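Local structure of protelomerase (Agrobacterium tumefaciens, 4F41) at residues Ile148-Arg153 with Val202-Glu207; Leu179-Ala184 with Gly195-Ile200; Leu267-Ala272 with Ala289-Asn294. The protein probably acts as a telomere resolvase, cutting replicated telomere DNA and rejoining the strands as covalently closed hairpin ends. The protein carries 1 engineered substitution. All blocks are in the same frame, centred on the assembly; numbering follows the deposited sequence.

Contact 1: residues Ile148-Arg153 with Val202-Glu207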
loop_
_atom_site.group_PDB
_atom_site.type_symbol
_atom_site.label_atom_id
_atom_site.label_comp_id
_atom_site.label_asym_id
_atom_site.label_seq_id
_atom_site.Cartn_x
_atom_site.Cartn_y
_atom_site.Cartn_z
ATOM N N ILE A 148 1.912 -11.542 -5.277
ATOM C CA ILE A 148 1.515 -10.949 -4.007
ATOM C C ILE A 148 1.414 -12.050 -2.962
ATOM O O ILE A 148 1.900 -11.906 -1.843
ATOM C CB ILE A 148 0.156 -10.224 -4.104
ATOM C CG1 ILE A 148 0.222 -9.085 -5.123
ATOM C CG2 ILE A 148 -0.265 -9.690 -2.744
ATOM C CD1 ILE A 148 -1.095 -8.366 -5.317
ATOM N N GLY A 149 0.795 -13.162 -3.347
ATOM C CA GLY A 149 0.614 -14.286 -2.447
ATOM C C GLY A 149 1.898 -14.975 -2.014
ATOM O O GLY A 149 2.047 -15.341 -0.848
ATOM N N MET A 150 2.827 -15.159 -2.949
ATOM C CA MET A 150 4.067 -15.883 -2.663
ATOM C C MET A 150 5.169 -15.016 -2.056
ATOM O O MET A 150 5.976 -15.502 -1.265
ATOM C CB MET A 150 4.606 -16.574 -3.921
ATOM C CG MET A 150 3.904 -17.870 -4.307
ATOM S SD MET A 150 3.832 -19.111 -3.000
ATOM C CE MET A 150 2.129 -18.958 -2.461
ATOM N N THR A 151 5.211 -13.741 -2.430
ATOM C CA THR A 151 6.290 -12.863 -1.979
ATOM C C THR A 151 5.852 -11.887 -0.890
ATOM O O THR A 151 6.685 -11.323 -0.180
ATOM C CB THR A 151 6.908 -12.077 -3.151
ATOM O OG1 THR A 151 5.890 -11.306 -3.801
ATOM C CG2 THR A 151 7.533 -13.031 -4.158
ATOM N N GLY A 152 4.545 -11.689 -0.759
ATOM C CA GLY A 152 4.012 -10.810 0.265
ATOM C C GLY A 152 4.284 -9.342 -0.002
ATOM O O GLY A 152 4.272 -8.523 0.918
ATOM N N ARG A 153 4.532 -9.007 -1.264
ATOM C CA ARG A 153 4.731 -7.617 -1.649
ATOM C C ARG A 153 3.397 -6.945 -1.948
ATOM O O ARG A 153 2.439 -7.600 -2.357
ATOM C CB ARG A 153 5.660 -7.513 -2.861
ATOM C CG ARG A 153 7.044 -8.101 -2.642
ATOM C CD ARG A 153 7.656 -7.603 -1.345
ATOM N NE ARG A 153 7.812 -8.687 -0.381
ATOM C CZ ARG A 153 8.210 -8.519 0.877
ATOM N NH1 ARG A 153 8.329 -9.565 1.682
ATOM N NH2 ARG A 153 8.489 -7.305 1.330
ATOM N N VAL A 202 10.025 -16.724 0.528
ATOM C CA VAL A 202 8.921 -17.017 -0.377
ATOM C C VAL A 202 8.222 -18.301 0.056
ATOM O O VAL A 202 8.815 -19.136 0.742
ATOM C CB VAL A 202 9.399 -17.138 -1.834
ATOM C CG1 VAL A 202 9.646 -15.759 -2.427
ATOM C CG2 VAL A 202 10.653 -17.990 -1.910
ATOM N N LEU A 203 6.965 -18.458 -0.343
ATOM C CA LEU A 203 6.158 -19.582 0.123
ATOM C C LEU A 203 6.163 -20.750 -0.861
ATOM O O LEU A 203 5.523 -21.776 -0.628
ATOM C CB LEU A 203 4.732 -19.122 0.428
ATOM C CG LEU A 203 4.666 -17.893 1.338
ATOM C CD1 LEU A 203 3.228 -17.554 1.700
ATOM C CD2 LEU A 203 5.512 -18.100 2.587
ATOM N N THR A 204 6.885 -20.582 -1.963
ATOM C CA THR A 204 7.135 -21.670 -2.898
ATOM C C THR A 204 8.606 -21.614 -3.290
ATOM O O THR A 204 9.337 -20.744 -2.817
ATOM C CB THR A 204 6.259 -21.557 -4.157
ATOM O OG1 THR A 204 6.382 -22.753 -4.938
ATOM C CG2 THR A 204 6.684 -20.364 -4.994
ATOM N N ARG A 205 9.046 -22.535 -4.140
ATOM C CA ARG A 205 10.438 -22.537 -4.575
ATOM C C ARG A 205 10.755 -21.254 -5.344
ATOM O O ARG A 205 9.907 -20.725 -6.063
ATOM C CB ARG A 205 10.756 -23.784 -5.410
ATOM C CG ARG A 205 10.085 -23.823 -6.770
ATOM C CD ARG A 205 10.333 -25.150 -7.472
ATOM N NE ARG A 205 9.207 -26.068 -7.324
ATOM C CZ ARG A 205 9.177 -27.301 -7.822
ATOM N NH1 ARG A 205 10.215 -27.772 -8.497
ATOM N NH2 ARG A 205 8.107 -28.065 -7.641
ATOM N N SER A 206 11.974 -20.751 -5.169
ATOM C CA SER A 206 12.370 -19.459 -5.726
ATOM C C SER A 206 12.308 -19.411 -7.252
ATOM O O SER A 206 11.916 -18.394 -7.830
ATOM C CB SER A 206 13.776 -19.086 -5.250
ATOM O OG SER A 206 14.729 -20.045 -5.672
ATOM N N GLU A 207 12.693 -20.511 -7.893
ATOM C CA GLU A 207 12.739 -20.588 -9.350
ATOM C C GLU A 207 11.390 -20.254 -9.984
ATOM O O GLU A 207 11.325 -19.541 -10.988
ATOM C CB GLU A 207 13.200 -21.976 -9.806
ATOM C CG GLU A 207 14.564 -22.401 -9.272
ATOM C CD GLU A 207 14.486 -23.029 -7.892
ATOM O OE1 GLU A 207 15.543 -23.177 -7.243
ATOM O OE2 GLU A 207 13.368 -23.380 -7.458
#

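Contact 2: residues Leu179-Ala184 with Gly195-Ile200. With nucleotides of chain B.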
loop_
_atom_site.group_PDB
_atom_site.type_symbol
_atom_site.label_atom_id
_atom_site.label_comp_id
_atom_site.label_asym_id
_atom_site.label_seq_id
_atom_site.Cartn_x
_atom_site.Cartn_y
_atom_site.Cartn_z
ATOM N N LEU A 179 15.748 -12.022 -3.371
ATOM C CA LEU A 179 16.094 -10.646 -3.041
ATOM C C LEU A 179 15.044 -9.691 -3.594
ATOM O O LEU A 179 14.542 -9.882 -4.702
ATOM C CB LEU A 179 17.481 -10.289 -3.579
ATOM C CG LEU A 179 18.649 -11.124 -3.053
ATOM C CD1 LEU A 179 19.974 -10.580 -3.568
ATOM C CD2 LEU A 179 18.638 -11.170 -1.533
ATOM N N PHE A 180 14.712 -8.665 -2.818
ATOM C CA PHE A 180 13.676 -7.717 -3.213
ATOM C C PHE A 180 14.161 -6.273 -3.177
ATOM O O PHE A 180 14.854 -5.861 -2.247
ATOM C CB PHE A 180 12.439 -7.879 -2.325
ATOM C CG PHE A 180 11.462 -6.740 -2.431
ATOM C CD1 PHE A 180 10.700 -6.568 -3.575
ATOM C CD2 PHE A 180 11.305 -5.847 -1.386
ATOM C CE1 PHE A 180 9.801 -5.524 -3.676
ATOM C CE2 PHE A 180 10.407 -4.799 -1.481
ATOM C CZ PHE A 180 9.654 -4.637 -2.627
ATOM N N ASN A 181 13.788 -5.512 -4.200
ATOM C CA ASN A 181 14.090 -4.087 -4.253
ATOM C C ASN A 181 12.940 -3.311 -4.882
ATOM O O ASN A 181 12.438 -3.679 -5.945
ATOM C CB ASN A 181 15.388 -3.833 -5.023
ATOM C CG ASN A 181 15.776 -2.367 -5.040
ATOM O OD1 ASN A 181 16.407 -1.870 -4.106
ATOM N ND2 ASN A 181 15.402 -1.666 -6.104
ATOM N N GLY A 182 12.525 -2.237 -4.220
ATOM C CA GLY A 182 11.401 -1.446 -4.684
ATOM C C GLY A 182 10.353 -1.294 -3.601
ATOM O O GLY A 182 9.153 -1.362 -3.866
ATOM N N GLN A 183 10.817 -1.093 -2.371
ATOM C CA GLN A 183 9.931 -0.910 -1.229
ATOM C C GLN A 183 9.135 0.381 -1.378
ATOM O O GLN A 183 9.682 1.417 -1.758
ATOM C CB GLN A 183 10.742 -0.882 0.069
ATOM C CG GLN A 183 9.905 -0.804 1.337
ATOM C CD GLN A 183 9.277 -2.131 1.715
ATOM O OE1 GLN A 183 9.511 -3.151 1.067
ATOM N NE2 GLN A 183 8.475 -2.124 2.773
ATOM N N ALA A 184 7.843 0.315 -1.080
ATOM C CA ALA A 184 6.970 1.474 -1.218
ATOM C C ALA A 184 6.657 2.115 0.132
ATOM O O ALA A 184 6.952 1.545 1.183
ATOM C CB ALA A 184 5.686 1.087 -1.934
ATOM N N GLY A 195 15.413 1.947 -1.865
ATOM C CA GLY A 195 16.534 1.631 -2.730
ATOM C C GLY A 195 17.443 0.585 -2.119
ATOM O O GLY A 195 18.594 0.431 -2.526
ATOM N N ILE A 196 16.920 -0.139 -1.134
ATOM C CA ILE A 196 17.686 -1.174 -0.453
ATOM C C ILE A 196 17.231 -2.565 -0.880
ATOM O O ILE A 196 16.045 -2.891 -0.808
ATOM C CB ILE A 196 17.555 -1.058 1.078
ATOM C CG1 ILE A 196 17.975 0.337 1.547
ATOM C CG2 ILE A 196 18.386 -2.128 1.767
ATOM C CD1 ILE A 196 19.425 0.661 1.270
ATOM N N THR A 197 18.179 -3.380 -1.329
ATOM C CA THR A 197 17.886 -4.755 -1.711
ATOM C C THR A 197 18.069 -5.682 -0.516
ATOM O O THR A 197 19.195 -5.959 -0.100
ATOM C CB THR A 197 18.789 -5.227 -2.865
ATOM O OG1 THR A 197 18.577 -4.394 -4.012
ATOM C CG2 THR A 197 18.477 -6.671 -3.230
ATOM N N TYR A 198 16.959 -6.156 0.038
ATOM C CA TYR A 198 17.006 -7.042 1.197
ATOM C C TYR A 198 16.353 -8.391 0.905
ATOM O O TYR A 198 15.517 -8.509 0.010
ATOM C CB TYR A 198 16.372 -6.375 2.423
ATOM C CG TYR A 198 14.889 -6.097 2.302
ATOM C CD1 TYR A 198 13.959 -6.888 2.965
ATOM C CD2 TYR A 198 14.418 -5.038 1.536
ATOM C CE1 TYR A 198 12.605 -6.636 2.866
ATOM C CE2 TYR A 198 13.064 -4.780 1.427
ATOM C CZ TYR A 198 12.162 -5.583 2.094
ATOM O OH TYR A 198 10.814 -5.331 1.991
ATOM N N GLU A 199 16.745 -9.406 1.669
ATOM C CA GLU A 199 16.297 -10.772 1.427
ATOM C C GLU A 199 14.939 -11.057 2.065
ATOM O O GLU A 199 14.724 -10.777 3.245
ATOM C CB GLU A 199 17.342 -11.764 1.942
ATOM C CG GLU A 199 17.124 -13.200 1.495
ATOM C CD GLU A 199 18.232 -14.124 1.963
ATOM O OE1 GLU A 199 18.939 -13.764 2.926
ATOM O OE2 GLU A 199 18.399 -15.206 1.362
ATOM N N ILE A 200 14.027 -11.614 1.274
ATOM C CA ILE A 200 12.699 -11.978 1.756
ATOM C C ILE A 200 12.413 -13.457 1.514
ATOM O O ILE A 200 12.905 -14.040 0.545
ATOM C CB ILE A 200 11.596 -11.138 1.077
ATOM C CG1 ILE A 200 11.608 -11.356 -0.437
ATOM C CG2 ILE A 200 11.768 -9.668 1.407
ATOM C CD1 ILE A 200 10.455 -10.695 -1.159
ATOM P P DT B 22 3.828 4.878 -2.386
ATOM O OP1 DT B 22 5.293 4.691 -2.306
ATOM O OP2 DT B 22 3.243 5.622 -3.524
ATOM O "O5'" DT B 22 3.120 3.443 -2.328
ATOM C "C5'" DT B 22 1.759 3.296 -2.725
ATOM C "C4'" DT B 22 0.900 2.795 -1.580
ATOM O "O4'" DT B 22 0.316 3.920 -0.884
ATOM C "C3'" DT B 22 -0.302 1.961 -2.000
ATOM O "O3'" DT B 22 0.055 0.587 -2.081
ATOM C "C2'" DT B 22 -1.309 2.191 -0.876
ATOM C "C1'" DT B 22 -0.827 3.466 -0.187
ATOM N N1 DT B 22 -1.855 4.549 -0.149
ATOM C C2 DT B 22 -2.960 4.389 0.657
ATOM O O2 DT B 22 -3.156 3.407 1.352
ATOM N N3 DT B 22 -3.842 5.436 0.629
ATOM C C4 DT B 22 -3.743 6.601 -0.104
ATOM O O4 DT B 22 -4.604 7.476 -0.049
ATOM C C5 DT B 22 -2.563 6.705 -0.928
ATOM C C7 DT B 22 -2.338 7.924 -1.773
ATOM C C6 DT B 22 -1.688 5.689 -0.911
HETATM O O HOH W 1 13.316 -1.595 -1.955
#

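Contact 3: residues Leu267-Ala272 with Ala289-Asn294. With nucleotides of chain B.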
loop_
_atom_site.group_PDB
_atom_site.type_symbol
_atom_site.label_atom_id
_atom_site.label_comp_id
_atom_site.label_asym_id
_atom_site.label_seq_id
_atom_site.Cartn_x
_atom_site.Cartn_y
_atom_site.Cartn_z
ATOM N N LEU A 267 -1.660 -12.501 5.692
ATOM C CA LEU A 267 -1.537 -13.954 5.658
ATOM C C LEU A 267 -0.100 -14.395 5.411
ATOM O O LEU A 267 0.436 -15.181 6.190
ATOM C CB LEU A 267 -2.467 -14.555 4.601
ATOM C CG LEU A 267 -2.490 -16.083 4.503
ATOM C CD1 LEU A 267 -2.868 -16.700 5.837
ATOM C CD2 LEU A 267 -3.450 -16.545 3.422
ATOM N N TYR A 268 0.526 -13.847 4.366
ATOM C CA TYR A 268 1.902 -14.198 4.008
ATOM C C TYR A 268 2.774 -14.169 5.249
ATOM O O TYR A 268 3.277 -15.212 5.684
ATOM C CB TYR A 268 2.444 -13.252 2.929
ATOM C CG TYR A 268 3.956 -13.155 2.831
ATOM C CD1 TYR A 268 4.689 -14.082 2.098
ATOM C CD2 TYR A 268 4.648 -12.110 3.440
ATOM C CE1 TYR A 268 6.069 -13.984 1.997
ATOM C CE2 TYR A 268 6.024 -12.009 3.343
ATOM C CZ TYR A 268 6.728 -12.947 2.621
ATOM O OH TYR A 268 8.098 -12.851 2.519
ATOM N N ALA A 269 2.877 -12.982 5.843
ATOM C CA ALA A 269 3.658 -12.769 7.052
ATOM C C ALA A 269 3.404 -13.890 8.049
ATOM O O ALA A 269 4.343 -14.544 8.514
ATOM C CB ALA A 269 3.336 -11.422 7.663
ATOM N N GLU A 270 2.126 -14.134 8.332
ATOM C CA GLU A 270 1.731 -15.163 9.286
ATOM C C GLU A 270 2.431 -16.478 8.970
ATOM O O GLU A 270 3.205 -16.981 9.786
ATOM C CB GLU A 270 0.212 -15.360 9.292
ATOM C CG GLU A 270 -0.312 -16.122 10.498
ATOM C CD GLU A 270 -0.193 -15.324 11.782
ATOM O OE1 GLU A 270 -0.293 -14.079 11.718
ATOM O OE2 GLU A 270 0.003 -15.938 12.853
ATOM N N VAL A 271 2.212 -17.007 7.768
ATOM C CA VAL A 271 2.788 -18.308 7.451
ATOM C C VAL A 271 4.301 -18.183 7.304
ATOM O O VAL A 271 5.039 -19.135 7.561
ATOM C CB VAL A 271 2.130 -18.986 6.214
ATOM C CG1 VAL A 271 0.815 -18.310 5.860
ATOM C CG2 VAL A 271 3.075 -19.003 5.025
ATOM N N ALA A 272 4.761 -16.988 6.938
ATOM C CA ALA A 272 6.190 -16.754 6.796
ATOM C C ALA A 272 6.837 -16.819 8.169
ATOM O O ALA A 272 8.022 -17.120 8.299
ATOM C CB ALA A 272 6.453 -15.412 6.140
ATOM N N ALA A 289 10.901 -7.286 9.746
ATOM C CA ALA A 289 12.073 -7.639 8.954
ATOM C C ALA A 289 11.697 -8.021 7.526
ATOM O O ALA A 289 12.280 -7.515 6.566
ATOM C CB ALA A 289 12.844 -8.770 9.620
ATOM N N ILE A 290 10.717 -8.911 7.389
ATOM C CA ILE A 290 10.340 -9.427 6.076
ATOM C C ILE A 290 9.388 -8.503 5.316
ATOM O O ILE A 290 9.130 -8.710 4.130
ATOM C CB ILE A 290 9.713 -10.830 6.176
ATOM C CG1 ILE A 290 8.386 -10.771 6.933
ATOM C CG2 ILE A 290 10.675 -11.795 6.851
ATOM C CD1 ILE A 290 7.696 -12.107 7.061
ATOM N N LEU A 291 8.867 -7.489 6.000
ATOM C CA LEU A 291 7.964 -6.530 5.367
ATOM C C LEU A 291 8.712 -5.276 4.925
ATOM O O LEU A 291 8.195 -4.476 4.146
ATOM C CB LEU A 291 6.813 -6.161 6.307
ATOM C CG LEU A 291 5.508 -6.957 6.202
ATOM C CD1 LEU A 291 5.765 -8.445 6.034
ATOM C CD2 LEU A 291 4.641 -6.708 7.426
ATOM N N GLY A 292 9.932 -5.114 5.426
ATOM C CA GLY A 292 10.770 -3.988 5.054
ATOM C C GLY A 292 10.374 -2.702 5.752
ATOM O O GLY A 292 10.396 -1.628 5.150
ATOM N N HIS A 293 10.018 -2.809 7.027
ATOM C CA HIS A 293 9.593 -1.647 7.802
ATOM C C HIS A 293 10.762 -0.749 8.191
ATOM O O HIS A 293 11.925 -1.096 7.979
ATOM C CB HIS A 293 8.833 -2.084 9.053
ATOM C CG HIS A 293 7.478 -2.658 8.771
ATOM N ND1 HIS A 293 6.731 -3.302 9.727
ATOM C CD2 HIS A 293 6.741 -2.677 7.633
ATOM C CE1 HIS A 293 5.586 -3.700 9.195
ATOM N NE2 HIS A 293 5.569 -3.332 7.929
ATOM N N ASN A 294 10.437 0.404 8.766
ATOM C CA ASN A 294 11.441 1.368 9.199
ATOM C C ASN A 294 12.362 0.788 10.267
ATOM O O ASN A 294 11.982 -0.134 10.989
ATOM C CB ASN A 294 10.759 2.633 9.728
ATOM C CG ASN A 294 11.737 3.764 9.976
ATOM O OD1 ASN A 294 12.746 3.891 9.282
ATOM N ND2 ASN A 294 11.444 4.592 10.972
ATOM P P DC B 15 8.105 2.420 6.782
ATOM O OP1 DC B 15 9.011 2.068 5.665
ATOM O OP2 DC B 15 8.091 1.586 8.004
ATOM O "O5'" DC B 15 8.391 3.932 7.221
ATOM C "C5'" DC B 15 8.399 4.953 6.230
ATOM C "C4'" DC B 15 8.255 6.338 6.839
ATOM O "O4'" DC B 15 6.954 6.471 7.470
ATOM C "C3'" DC B 15 9.283 6.703 7.910
ATOM O "O3'" DC B 15 9.739 8.036 7.703
ATOM C "C2'" DC B 15 8.472 6.593 9.197
ATOM C "C1'" DC B 15 7.152 7.151 8.689
ATOM N N1 DC B 15 6.010 6.918 9.610
ATOM C C2 DC B 15 4.979 7.861 9.675
ATOM O O2 DC B 15 5.037 8.865 8.954
ATOM N N3 DC B 15 3.944 7.642 10.522
ATOM C C4 DC B 15 3.922 6.546 11.280
ATOM N N4 DC B 15 2.882 6.374 12.102
ATOM C C5 DC B 15 4.966 5.575 11.231
ATOM C C6 DC B 15 5.982 5.800 10.392
ATOM P P DT B 16 10.787 8.703 8.723
ATOM O OP1 DT B 16 11.512 9.770 7.999
ATOM O OP2 DT B 16 11.550 7.612 9.371
ATOM O "O5'" DT B 16 9.854 9.378 9.836
ATOM C "C5'" DT B 16 8.897 10.361 9.456
ATOM C "C4'" DT B 16 7.869 10.615 10.548
ATOM O "O4'" DT B 16 7.360 9.358 11.072
ATOM C "C3'" DT B 16 8.351 11.420 11.760
ATOM O "O3'" DT B 16 7.486 12.551 11.929
ATOM C "C2'" DT B 16 8.246 10.413 12.904
ATOM C "C1'" DT B 16 7.080 9.558 12.437
ATOM N N1 DT B 16 6.983 8.257 13.160
ATOM C C2 DT B 16 5.806 7.928 13.800
ATOM O O2 DT B 16 4.820 8.643 13.801
ATOM N N3 DT B 16 5.823 6.714 14.441
ATOM C C4 DT B 16 6.877 5.820 14.509
ATOM O O4 DT B 16 6.795 4.754 15.110
ATOM C C5 DT B 16 8.078 6.231 13.823
ATOM C C7 DT B 16 9.287 5.343 13.827
ATOM C C6 DT B 16 8.075 7.413 13.192
#

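Contact 1: residues Ile148-Arg153 with Val202-Glu207
The end of helix 140-151, at M150, meets L203 and its neighbours in the turn that leads into helix 206-217. Both parts belong to the telomere resolvase catalytic domain. L203 N donates a hydrogen bond to M150 O at 3.3 Å, with an N-H...O angle of 144°. The donor lies in the carbonyl plane, on a lone pair. V202 CA makes a CA-H...O contact with the same oxygen, at 3.4 Å.

The CG of M150 is anti to the carbonyl carbon (chi1 -78°), and the chain then bends twice. This brings SD to 3.5 Å from L203 CB and 3.6 Å from T204 CB. T204 CG2 also lies against M150 SD and CG, and the two side chains meet at about a right angle. L203 CD1 packs 3.6 Å from G149 O. The T151 and V202 side chains lie side by side, pointing the same way, with CG2 3.9 Å from CG1. T204 OG1 bonds to E132, and L203 also packs on Y268 and V271 of helix 263-275.

One backbone bond joins the segments, with thioether and methyl packing around it. One carbonyl oxygen thus receives both an N-H and a CA-H.

Contact 2: residues Leu179-Ala184 with Gly195-Ile200
Y198 has CG between its backbone N and carbonyl carbon (chi1 65°), and Q183 has CG anti to N with a bend at chi2 (77°). These turns bring Y198 OH to Q183 OE1, where the hydroxyl donates a hydrogen bond of 2.7 Å. The hydroxyl sits above the amide carbonyl plane, and OE1 lies at the edge of the tyrosine ring.

The backbones form an antiparallel ladder. F180 and Y198 are a hydrogen-bonded pair: F180 N to Y198 O is 2.9 Å, and Y198 N to F180 O is 3.1 Å. Their rings lie on the same face of the sheet, with F180 CD2 3.5 Å from Y198 CE2. I200 CD1 reaches F180 CB at 3.6 Å. On the other face, L179 CD2 rests on E199 CB at 3.8 Å. T197 OG1 also gives a weak hydrogen bond to N181 OD1.

Strand 198-201 is an edge strand of the four-stranded antiparallel sheet within this chain, next to 177-180. Helix 155-161 touches F180, Q183 and A184, and strand 165-169 lies beside L179. Q183 NE2 bonds to L291 O, near the end of helix 283-290.

Contact 3: residues Leu267-Ala272 with Ala289-Asn294
A269 and I290 have the closest CA atoms, 7.5 Å apart, where the middle of helix 263-275 faces the end of helix 283-290, and no hydrogen bond crosses between them. This is helix packing inside the telomere resolvase catalytic domain. The sequence L291-G292-H293 resembles the Leu-Gly-His motif of tyrosine recombinases, which is consistent with the place of this enzyme among DNA-cutting and rejoining proteins.

I290 is the main wedge. Its CG1 stands between the backbone N and the carbonyl carbon (chi1 65°), and the chain runs straight on from there. CD1 therefore rests against helix 263-275 and meets three residues. It lies 3.6 Å from A272 CB and 4.1 Å from Y268 CE2, and it also touches A269 CA. L291 adds a second methyl group. Its CD1 is 4.2 Å from A269 CB and sits at the edge of the Y268 ring, near the ring plane. A272 CB covers one face of that ring, 4.2 Å above its centre. The Y268 hydroxyl is held outside this pair of segments, by P201 O. E270 turns away from the contact and forms a salt bridge with K283.

At G292 the chain has left helical angles, with a positive phi of 78°, and runs on to the DNA. L291 CB lies 3.4 Å above one face of the H293 imidazole, toward its rim. The same ring meets Y304. A few residues on from I290, the same segment binds a DNA phosphate. N294 N donates a hydrogen bond to OP2 of DC15 of chain B, 2.7 Å long with an angle of 137°. The side-chain amide of N294 lies near the next nucleotide, its ND2 3.4 Å from OP2 of DT16 of chain B.

Contacts 1 and 3 are buried. Contact 2 is only partly so, with its T197 and E199 side in the open. Contact 2 has the most hydrogen bonds, two from the backbone and two from side chains, and is nested in the chain loop closed by contact 1. Contact 1 has one backbone bond plus sulfur and methyl packing. Contact 3 has only apolar packing between its segments. R153 ties the three together: its guanidinium donates to I290 O of contact 3, and it makes a cation-pi contact with F180 of contact 2. Segments 179-184 and 289-294 also reach the DNA, through A184 CB and N294 N respectively.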